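Local coordinates for capsid protein (Macrobrachium rosenbergii nodavirus, PDB 5YKU), which forms the protrusion domain of the viral capsid, probably building the dimeric spikes on the particle surface, at residues 28-42 with 88-102. Sequence-based numbering, arbitrary orientation.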
ATOM      1  N   THR A  28      11.648  -7.881   7.396  1.00 10.96           N
ATOM      2  CA  THR A  28      10.524  -7.265   7.932  1.00 11.16           C
ATOM      3  C   THR A  28      10.860  -5.843   8.215  1.00 12.87           C
ATOM      4  O   THR A  28      11.911  -5.553   8.890  1.00 13.96           O
ATOM      5  CB  THR A  28      10.026  -7.924   9.252  1.00 13.75           C
ATOM      6  OG1 THR A  28       9.606  -9.261   8.928  1.00 15.62           O
ATOM      7  CG2 THR A  28       8.869  -7.260   9.921  1.00 15.58           C
ATOM      8  N   TYR A  29      10.113  -4.865   7.738  1.00 11.73           N
ATOM      9  CA  TYR A  29      10.458  -3.489   7.808  1.00 10.52           C
ATOM     10  C   TYR A  29       9.221  -2.622   7.718  1.00 11.18           C
ATOM     11  O   TYR A  29       8.136  -3.131   7.500  1.00 11.55           O
ATOM     12  CB  TYR A  29      11.490  -3.176   6.740  1.00 11.72           C
ATOM     13  CG  TYR A  29      11.080  -3.367   5.249  1.00 10.86           C
ATOM     14  CD1 TYR A  29      11.003  -4.610   4.719  1.00 13.55           C
ATOM     15  CD2 TYR A  29      10.782  -2.328   4.443  1.00 10.49           C
ATOM     16  CE1 TYR A  29      10.739  -4.876   3.398  1.00 12.43           C
ATOM     17  CE2 TYR A  29      10.461  -2.477   3.122  1.00 10.64           C
ATOM     18  CZ  TYR A  29      10.499  -3.778   2.544  1.00 11.19           C
ATOM     19  OH  TYR A  29      10.228  -3.991   1.220  1.00 11.12           O
ATOM     20  N   THR A  30       9.373  -1.339   7.961  1.00 11.07           N
ATOM     21  CA  THR A  30       8.274  -0.417   7.872  1.00 11.74           C
ATOM     22  C   THR A  30       8.459   0.648   6.846  1.00  9.95           C
ATOM     23  O   THR A  30       9.540   0.934   6.423  1.00 12.57           O
ATOM     24  CB  THR A  30       7.921   0.196   9.208  1.00 11.24           C
ATOM     25  OG1 THR A  30       9.032   1.016   9.626  1.00 13.73           O
ATOM     26  CG2 THR A  30       7.626  -0.835  10.276  1.00 11.52           C
ATOM     27  N   GLN A  31       7.363   1.263   6.445  1.00  9.87           N
ATOM     28  CA  GLN A  31       7.338   2.418   5.542  1.00  9.41           C
ATOM     29  C   GLN A  31       6.271   3.336   5.986  1.00 10.21           C
ATOM     30  O   GLN A  31       5.117   2.914   6.213  1.00 10.48           O
ATOM     31  CB  GLN A  31       7.087   2.008   4.111  1.00 10.16           C
ATOM     32  CG  GLN A  31       7.168   3.124   3.106  1.00 10.66           C
ATOM     33  CD  GLN A  31       7.207   2.648   1.687  1.00 10.59           C
ATOM     34  OE1 GLN A  31       7.671   1.543   1.407  1.00 11.74           O
ATOM     35  NE2 GLN A  31       6.806   3.424   0.738  1.00 11.50           N
ATOM     36  N   ASP A  32       6.538   4.625   6.082  1.00 10.04           N
ATOM     37  CA  ASP A  32       5.548   5.652   6.343  1.00 10.43           C
ATOM     38  C   ASP A  32       5.098   6.309   5.108  1.00 11.17           C
ATOM     39  O   ASP A  32       5.929   6.886   4.370  1.00 12.64           O
ATOM     40  CB  ASP A  32       6.163   6.735   7.325  1.00 12.00           C
ATOM     41  CG  ASP A  32       6.448   6.271   8.658  1.00 12.69           C
ATOM     42  OD1 ASP A  32       6.120   5.162   9.066  1.00 13.54           O
ATOM     43  OD2 ASP A  32       6.964   7.136   9.491  1.00 15.74           O
ATOM     44  N   ILE A  33       3.848   6.170   4.760  1.00 10.77           N
ATOM     45  CA  ILE A  33       3.253   6.941   3.663  1.00 12.07           C
ATOM     46  C   ILE A  33       2.946   8.287   4.224  1.00 12.52           C
ATOM     47  O   ILE A  33       2.382   8.419   5.342  1.00 12.76           O
ATOM     48  CB  ILE A  33       2.017   6.251   3.093  1.00 12.47           C
ATOM     49  CG1 ILE A  33       2.391   4.907   2.484  1.00 12.33           C
ATOM     50  CG2 ILE A  33       1.289   7.106   2.061  1.00 14.10           C
ATOM     51  CD1 ILE A  33       1.284   4.145   1.738  1.00 13.99           C
ATOM     52  N   THR A  34       3.264   9.340   3.510  1.00 13.04           N
ATOM     53  CA  THR A  34       3.154  10.717   4.020  1.00 11.99           C
ATOM     54  C   THR A  34       2.406  11.566   3.004  1.00 12.68           C
ATOM     55  O   THR A  34       2.105  11.145   1.906  1.00 12.99           O
ATOM     56  CB  THR A  34       4.553  11.222   4.375  1.00 15.53           C
ATOM     57  OG1 THR A  34       4.525  12.439   5.142  1.00 19.23           O
ATOM     58  CG2 THR A  34       5.251  11.517   3.061  1.00 17.90           C
ATOM     59  N   GLY A  35       2.046  12.785   3.461  1.00 12.56           N
ATOM     60  CA  GLY A  35       1.387  13.703   2.597  1.00 12.70           C
ATOM     61  C   GLY A  35      -0.105  13.518   2.449  1.00 13.81           C
ATOM     62  O   GLY A  35      -0.709  13.965   1.477  1.00 16.84           O
ATOM     63  N   LEU A  36      -0.720  12.724   3.307  1.00 12.49           N
ATOM     64  CA  LEU A  36      -2.169  12.432   3.242  1.00 11.82           C
ATOM     65  C   LEU A  36      -2.890  13.469   4.053  1.00 11.48           C
ATOM     66  O   LEU A  36      -2.309  14.085   4.956  1.00 12.97           O
ATOM     67  CB  LEU A  36      -2.444  11.062   3.830  1.00 11.49           C
ATOM     68  CG  LEU A  36      -1.749   9.923   3.156  1.00 13.02           C
ATOM     69  CD1 LEU A  36      -1.965   8.641   3.995  1.00 15.92           C
ATOM     70  CD2 LEU A  36      -2.215   9.735   1.755  1.00 15.80           C
ATOM     71  N   LYS A  37      -4.161  13.710   3.770  1.00 12.24           N
ATOM     72  CA  LYS A  37      -4.908  14.663   4.568  1.00 10.87           C
ATOM     73  C   LYS A  37      -4.966  14.151   5.987  1.00 11.87           C
ATOM     74  O   LYS A  37      -5.482  13.048   6.240  1.00 10.95           O
ATOM     75  CB  LYS A  37      -6.306  14.938   4.013  1.00 12.11           C
ATOM     76  CG  LYS A  37      -7.025  16.024   4.665  1.00 13.26           C
ATOM     77  CD  LYS A  37      -8.324  16.381   3.929  1.00 14.13           C
ATOM     78  CE  LYS A  37      -8.921  17.619   4.543  1.00 16.47           C
ATOM     79  NZ  LYS A  37      -9.327  17.528   5.923  1.00 19.51           N
ATOM     80  N   PRO A  38      -4.570  14.940   7.009  1.00 12.10           N
ATOM     81  CA  PRO A  38      -4.609  14.396   8.319  1.00 11.74           C
ATOM     82  C   PRO A  38      -5.998  13.952   8.757  1.00 10.89           C
ATOM     83  O   PRO A  38      -7.009  14.626   8.497  1.00 12.32           O
ATOM     84  CB  PRO A  38      -4.089  15.521   9.193  1.00 13.45           C
ATOM     85  CG  PRO A  38      -3.172  16.288   8.259  1.00 13.99           C
ATOM     86  CD  PRO A  38      -3.829  16.239   6.927  1.00 12.46           C
ATOM     87  N   ASN A  39      -6.008  12.804   9.393  1.00 11.43           N
ATOM     88  CA  ASN A  39      -7.256  12.198   9.933  1.00 12.13           C
ATOM     89  C   ASN A  39      -8.253  11.695   8.876  1.00 12.31           C
ATOM     90  O   ASN A  39      -9.303  11.205   9.260  1.00 12.55           O
ATOM     91  CB  ASN A  39      -7.970  13.120  10.955  1.00 13.68           C
ATOM     92  CG  ASN A  39      -6.970  13.678  11.951  1.00 15.37           C
ATOM     93  OD1 ASN A  39      -6.270  12.981  12.612  1.00 17.20           O
ATOM     94  ND2 ASN A  39      -6.896  15.001  11.953  1.00 18.89           N
ATOM     95  N   SER A  40      -7.917  11.759   7.595  1.00 10.52           N
ATOM     96  CA  SER A  40      -8.856  11.262   6.583  1.00 10.76           C
ATOM     97  C   SER A  40      -8.805   9.740   6.551  1.00 10.05           C
ATOM     98  O   SER A  40      -7.828   9.109   6.935  1.00 10.36           O
ATOM     99  CB  SER A  40      -8.532  11.847   5.231  1.00 11.49           C
ATOM    100  OG  SER A  40      -9.053  13.176   5.146  1.00 12.46           O
ATOM    101  N   LYS A  41      -9.880   9.180   6.046  1.00  9.87           N
ATOM    102  CA  LYS A  41     -10.094   7.716   5.909  1.00  9.96           C
ATOM    103  C   LYS A  41      -9.883   7.370   4.446  1.00  8.63           C
ATOM    104  O   LYS A  41     -10.362   8.004   3.521  1.00  9.33           O
ATOM    105  CB  LYS A  41     -11.501   7.363   6.303  1.00 11.96           C
ATOM    106  CG  LYS A  41     -11.759   7.728   7.732  1.00 14.98           C
ATOM    107  CD  LYS A  41     -13.276   7.838   7.960  1.00 21.11           C
ATOM    108  CE  LYS A  41     -13.733   7.945   9.444  1.00 24.89           C
ATOM    109  NZ  LYS A  41     -15.243   8.221   9.478  1.00 25.16           N
ATOM    110  N   PHE A  42      -9.153   6.282   4.241  1.00  8.65           N
ATOM    111  CA  PHE A  42      -8.672   5.820   2.938  1.00  8.17           C
ATOM    112  C   PHE A  42      -8.854   4.355   2.801  1.00  8.36           C
ATOM    113  O   PHE A  42      -8.960   3.561   3.799  1.00  9.09           O
ATOM    114  CB  PHE A  42      -7.192   6.099   2.820  1.00  9.45           C
ATOM    115  CG  PHE A  42      -6.845   7.551   2.903  1.00  9.31           C
ATOM    116  CD1 PHE A  42      -6.875   8.322   1.729  1.00 10.23           C
ATOM    117  CD2 PHE A  42      -6.484   8.172   4.099  1.00 10.06           C
ATOM    118  CE1 PHE A  42      -6.511   9.690   1.772  1.00 10.75           C
ATOM    119  CE2 PHE A  42      -6.166   9.503   4.154  1.00 10.49           C
ATOM    120  CZ  PHE A  42      -6.163  10.302   2.987  1.00 10.97           C
ATOM    121  N   PHE A  88      -7.734   2.295   6.379  1.00  9.28           N
ATOM    122  CA  PHE A  88      -6.996   2.980   7.416  1.00  9.06           C
ATOM    123  C   PHE A  88      -7.346   4.444   7.446  1.00  8.52           C
ATOM    124  O   PHE A  88      -7.819   5.025   6.477  1.00 10.26           O
ATOM    125  CB  PHE A  88      -5.475   2.798   7.251  1.00 10.20           C
ATOM    126  CG  PHE A  88      -4.902   3.557   6.102  1.00  9.93           C
ATOM    127  CD1 PHE A  88      -4.970   3.072   4.819  1.00 10.84           C
ATOM    128  CD2 PHE A  88      -4.319   4.767   6.317  1.00  9.68           C
ATOM    129  CE1 PHE A  88      -4.457   3.841   3.735  1.00 10.19           C
ATOM    130  CE2 PHE A  88      -3.832   5.523   5.233  1.00  9.53           C
ATOM    131  CZ  PHE A  88      -3.915   5.054   3.952  1.00 10.52           C
ATOM    132  N   GLN A  89      -7.002   5.085   8.549  1.00  9.41           N
ATOM    133  CA  GLN A  89      -7.151   6.505   8.743  1.00 10.25           C
ATOM    134  C   GLN A  89      -5.752   7.076   8.895  1.00 10.17           C
ATOM    135  O   GLN A  89      -4.929   6.531   9.638  1.00 12.25           O
ATOM    136  CB  GLN A  89      -7.976   6.789   9.992  1.00 12.35           C
ATOM    137  CG  GLN A  89      -8.288   8.247  10.283  1.00 15.34           C
ATOM    138  CD  GLN A  89      -9.273   8.299  11.435  1.00 21.60           C
ATOM    139  OE1 GLN A  89     -10.113   7.430  11.589  1.00 25.53           O
ATOM    140  NE2 GLN A  89      -8.958   9.124  12.339  1.00 24.51           N
ATOM    141  N   ALA A  90      -5.442   8.132   8.131  1.00  9.32           N
ATOM    142  CA  ALA A  90      -4.163   8.849   8.332  1.00 10.49           C
ATOM    143  C   ALA A  90      -4.169   9.418   9.766  1.00 11.10           C
ATOM    144  O   ALA A  90      -5.192   9.831  10.298  1.00 10.82           O
ATOM    145  CB  ALA A  90      -3.946   9.954   7.324  1.00 11.00           C
ATOM    146  N   ASN A  91      -2.952   9.504  10.319  1.00 10.58           N
ATOM    147  CA  ASN A  91      -2.785  10.089  11.671  1.00 10.02           C
ATOM    148  C   ASN A  91      -2.890  11.600  11.579  1.00 11.16           C
ATOM    149  O   ASN A  91      -3.159  12.195  10.541  1.00 10.78           O
ATOM    150  CB  ASN A  91      -1.532   9.516  12.301  1.00 10.02           C
ATOM    151  CG  ASN A  91      -0.283  10.072  11.711  1.00 10.02           C
ATOM    152  OD1 ASN A  91      -0.284  11.020  10.919  1.00 10.90           O
ATOM    153  ND2 ASN A  91       0.827   9.439  12.100  1.00 12.16           N
ATOM    154  N   SER A  92      -2.633  12.201  12.789  1.00 12.47           N
ATOM    155  CA  SER A  92      -2.825  13.636  12.926  1.00 12.91           C
ATOM    156  C   SER A  92      -1.800  14.491  12.147  1.00 11.98           C
ATOM    157  O   SER A  92      -1.999  15.669  11.989  1.00 13.93           O
ATOM    158  CB  SER A  92      -2.681  14.061  14.396  1.00 15.16           C
ATOM    159  OG  SER A  92      -1.414  13.766  14.898  1.00 19.39           O
ATOM    160  N   ILE A  93      -0.743  13.850  11.633  1.00 11.55           N
ATOM    161  CA  ILE A  93       0.312  14.495  10.870  1.00 13.04           C
ATOM    162  C   ILE A  93       0.258  14.021   9.401  1.00 11.83           C
ATOM    163  O   ILE A  93       1.164  14.275   8.626  1.00 13.18           O
ATOM    164  CB  ILE A  93       1.695  14.353  11.483  1.00 12.86           C
ATOM    165  CG1 ILE A  93       2.186  12.940  11.627  1.00 14.65           C
ATOM    166  CG2 ILE A  93       1.696  15.084  12.830  1.00 13.99           C
ATOM    167  CD1 ILE A  93       3.717  12.876  11.795  1.00 18.01           C
ATOM    168  N   GLY A  94      -0.821  13.370   8.961  1.00 11.70           N
ATOM    169  CA  GLY A  94      -0.954  13.006   7.576  1.00 10.97           C
ATOM    170  C   GLY A  94      -0.185  11.807   7.133  1.00 10.64           C
ATOM    171  O   GLY A  94       0.107  11.733   5.948  1.00 11.61           O
ATOM    172  N   GLU A  95       0.099  10.885   8.002  1.00  9.72           N
ATOM    173  CA  GLU A  95       0.859   9.727   7.707  1.00 10.20           C
ATOM    174  C   GLU A  95       0.169   8.451   8.127  1.00  9.90           C
ATOM    175  O   GLU A  95      -0.710   8.408   8.969  1.00 10.65           O
ATOM    176  CB  GLU A  95       2.250   9.849   8.386  1.00 12.16           C
ATOM    177  CG  GLU A  95       3.059  11.046   7.972  1.00 13.48           C
ATOM    178  CD  GLU A  95       4.578  10.889   8.312  1.00 15.43           C
ATOM    179  OE1 GLU A  95       4.910  10.153   9.163  1.00 18.01           O
ATOM    180  OE2 GLU A  95       5.229  11.600   7.588  1.00 14.34           O
ATOM    181  N   ALA A  96       0.712   7.341   7.580  1.00  9.52           N
ATOM    182  CA  ALA A  96       0.337   6.019   8.053  1.00  9.31           C
ATOM    183  C   ALA A  96       1.524   5.112   7.908  1.00  8.79           C
ATOM    184  O   ALA A  96       2.192   5.147   6.875  1.00 10.14           O
ATOM    185  CB  ALA A  96      -0.887   5.506   7.296  1.00 10.34           C
ATOM    186  N   THR A  97       1.778   4.301   8.901  1.00  9.45           N
ATOM    187  CA  THR A  97       2.889   3.393   8.900  1.00  9.41           C
ATOM    188  C   THR A  97       2.416   2.008   8.562  1.00  9.69           C
ATOM    189  O   THR A  97       1.427   1.509   9.088  1.00 10.88           O
ATOM    190  CB  THR A  97       3.563   3.347  10.264  1.00 10.75           C
ATOM    191  OG1 THR A  97       4.065   4.663  10.594  1.00 12.21           O
ATOM    192  CG2 THR A  97       4.732   2.379  10.318  1.00 11.78           C
ATOM    193  N   PHE A  98       3.113   1.347   7.685  1.00  9.42           N
ATOM    194  CA  PHE A  98       2.902  -0.046   7.226  1.00  9.00           C
ATOM    195  C   PHE A  98       4.056  -0.922   7.532  1.00  8.80           C
ATOM    196  O   PHE A  98       5.199  -0.466   7.513  1.00 10.54           O
ATOM    197  CB  PHE A  98       2.648  -0.059   5.691  1.00  9.49           C
ATOM    198  CG  PHE A  98       1.407   0.716   5.326  1.00  9.68           C
ATOM    199  CD1 PHE A  98       1.456   2.121   5.184  1.00 10.25           C
ATOM    200  CD2 PHE A  98       0.220   0.097   5.096  1.00  9.31           C
ATOM    201  CE1 PHE A  98       0.294   2.837   4.922  1.00 10.97           C
ATOM    202  CE2 PHE A  98      -0.926   0.830   4.823  1.00  9.68           C
ATOM    203  CZ  PHE A  98      -0.894   2.197   4.736  1.00  9.88           C
ATOM    204  N   THR A  99       3.741  -2.160   7.813  1.00  9.81           N
ATOM    205  CA  THR A  99       4.748  -3.209   8.022  1.00 10.21           C
ATOM    206  C   THR A  99       4.788  -4.117   6.842  1.00 10.74           C
ATOM    207  O   THR A  99       3.725  -4.648   6.411  1.00 11.61           O
ATOM    208  CB  THR A  99       4.475  -4.022   9.277  1.00 11.21           C
ATOM    209  OG1 THR A  99       4.634  -3.113  10.406  1.00 13.64           O
ATOM    210  CG2 THR A  99       5.503  -5.124   9.479  1.00 13.24           C
ATOM    211  N   LEU A 100       5.893  -4.277   6.221  1.00  9.58           N
ATOM    212  CA  LEU A 100       6.186  -5.093   5.098  1.00  9.07           C
ATOM    213  C   LEU A 100       6.968  -6.305   5.484  1.00  9.03           C
ATOM    214  O   LEU A 100       7.964  -6.221   6.196  1.00 10.02           O
ATOM    215  CB  LEU A 100       6.945  -4.358   4.003  1.00 10.52           C
ATOM    216  CG  LEU A 100       6.249  -3.098   3.407  1.00 10.08           C
ATOM    217  CD1 LEU A 100       6.606  -1.865   4.255  1.00 11.43           C
ATOM    218  CD2 LEU A 100       6.618  -2.887   1.974  1.00 10.29           C
ATOM    219  N   VAL A 101       6.531  -7.485   5.098  1.00  9.36           N
ATOM    220  CA  VAL A 101       7.231  -8.746   5.297  1.00  9.68           C
ATOM    221  C   VAL A 101       7.543  -9.315   3.929  1.00  9.83           C
ATOM    222  O   VAL A 101       6.584  -9.557   3.131  1.00  9.55           O
ATOM    223  CB  VAL A 101       6.432  -9.701   6.144  1.00 10.85           C
ATOM    224  CG1 VAL A 101       7.188 -11.054   6.277  1.00 11.07           C
ATOM    225  CG2 VAL A 101       6.025  -9.144   7.504  1.00 11.35           C
ATOM    226  N   THR A 102       8.800  -9.409   3.613  1.00 10.02           N
ATOM    227  CA  THR A 102       9.245  -9.847   2.281  1.00  9.72           C
ATOM    228  C   THR A 102       9.974 -11.132   2.365  1.00  9.69           C
ATOM    229  O   THR A 102      10.755 -11.365   3.249  1.00 10.25           O
ATOM    230  CB  THR A 102       9.997  -8.794   1.521  1.00 10.43           C
ATOM    231  OG1 THR A 102      11.117  -8.372   2.323  1.00 11.23           O
ATOM    232  CG2 THR A 102       9.139  -7.553   1.240  1.00 10.72           C
TER
HETATM  233  O   HOH W   1       7.900   9.494   8.805  1.00 17.32           O
HETATM  234  O   HOH W   2       2.050  14.508   6.001  1.00 19.13           O
HETATM  235  O   HOH W   3      -6.277  10.269  12.792  1.00 20.76           O
HETATM  236  O   HOH W   4      -4.464  16.780  12.875  1.00 25.19           O
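Phe42 CB lies over one face of the Phe88 ring, 4.0 Å from its centroid, while Phe98 CZ covers the opposite face and Leu36 CD1 meets the edge. The rings of Phe42 and Phe88 are nearly parallel but slid apart, with little overlap. Phe88 holds its CG between backbone N and carbonyl carbon (chi1 72°), which leans the ring across its strand partner. Tyr29 does the same, laying a face over Leu100 CB, 3.9 Å from the ring centroid, with Thr102 OG1 at its edge; its OH is hydrogen-bonded to Val20 O. Ile33, branched and aliphatic, suits its buried site, its CD1 3.6 Å from Phe98 CE1.

Two antiparallel ladders, 28-33 with 96-101 and 41-42 with 88-89, carry most of these side chains; Leu36 comes from the loop between. The strand order matches a viral jelly roll, in which these ladders belong to the two facing sheets; loops 34-40 and 90-95 link them. Leu36 N bonds to Gly94 O (2.9 Å), and glycine fits there because a side chain would strike Leu36 O. Asn91 suits the turn: its OD1 receives Ile93 N and Glu95 N from opposite faces of the amide, the former making an Asx turn.

The face of the 28-33 ladder carrying Thr30, Asp32 and Thr97 is largely polar. Thr97 OG1 donates to Asp32 OD1 (2.6 Å) from above the carboxylate plane, 51° out of it. At its end, Thr34 OG1 donates to Glu95 OE2 (2.7 Å), an oxygen that also binds a zinc ion. Asp32 OD2 and Glu95 OE1, both acceptors, stand 3.7 Å apart; a water donates to each. Hydroxyls, water and metal probably offset the repulsion between the two acids, so an apolar, partly aromatic interior meets an outer acidic pair whose Glu95 binds zinc.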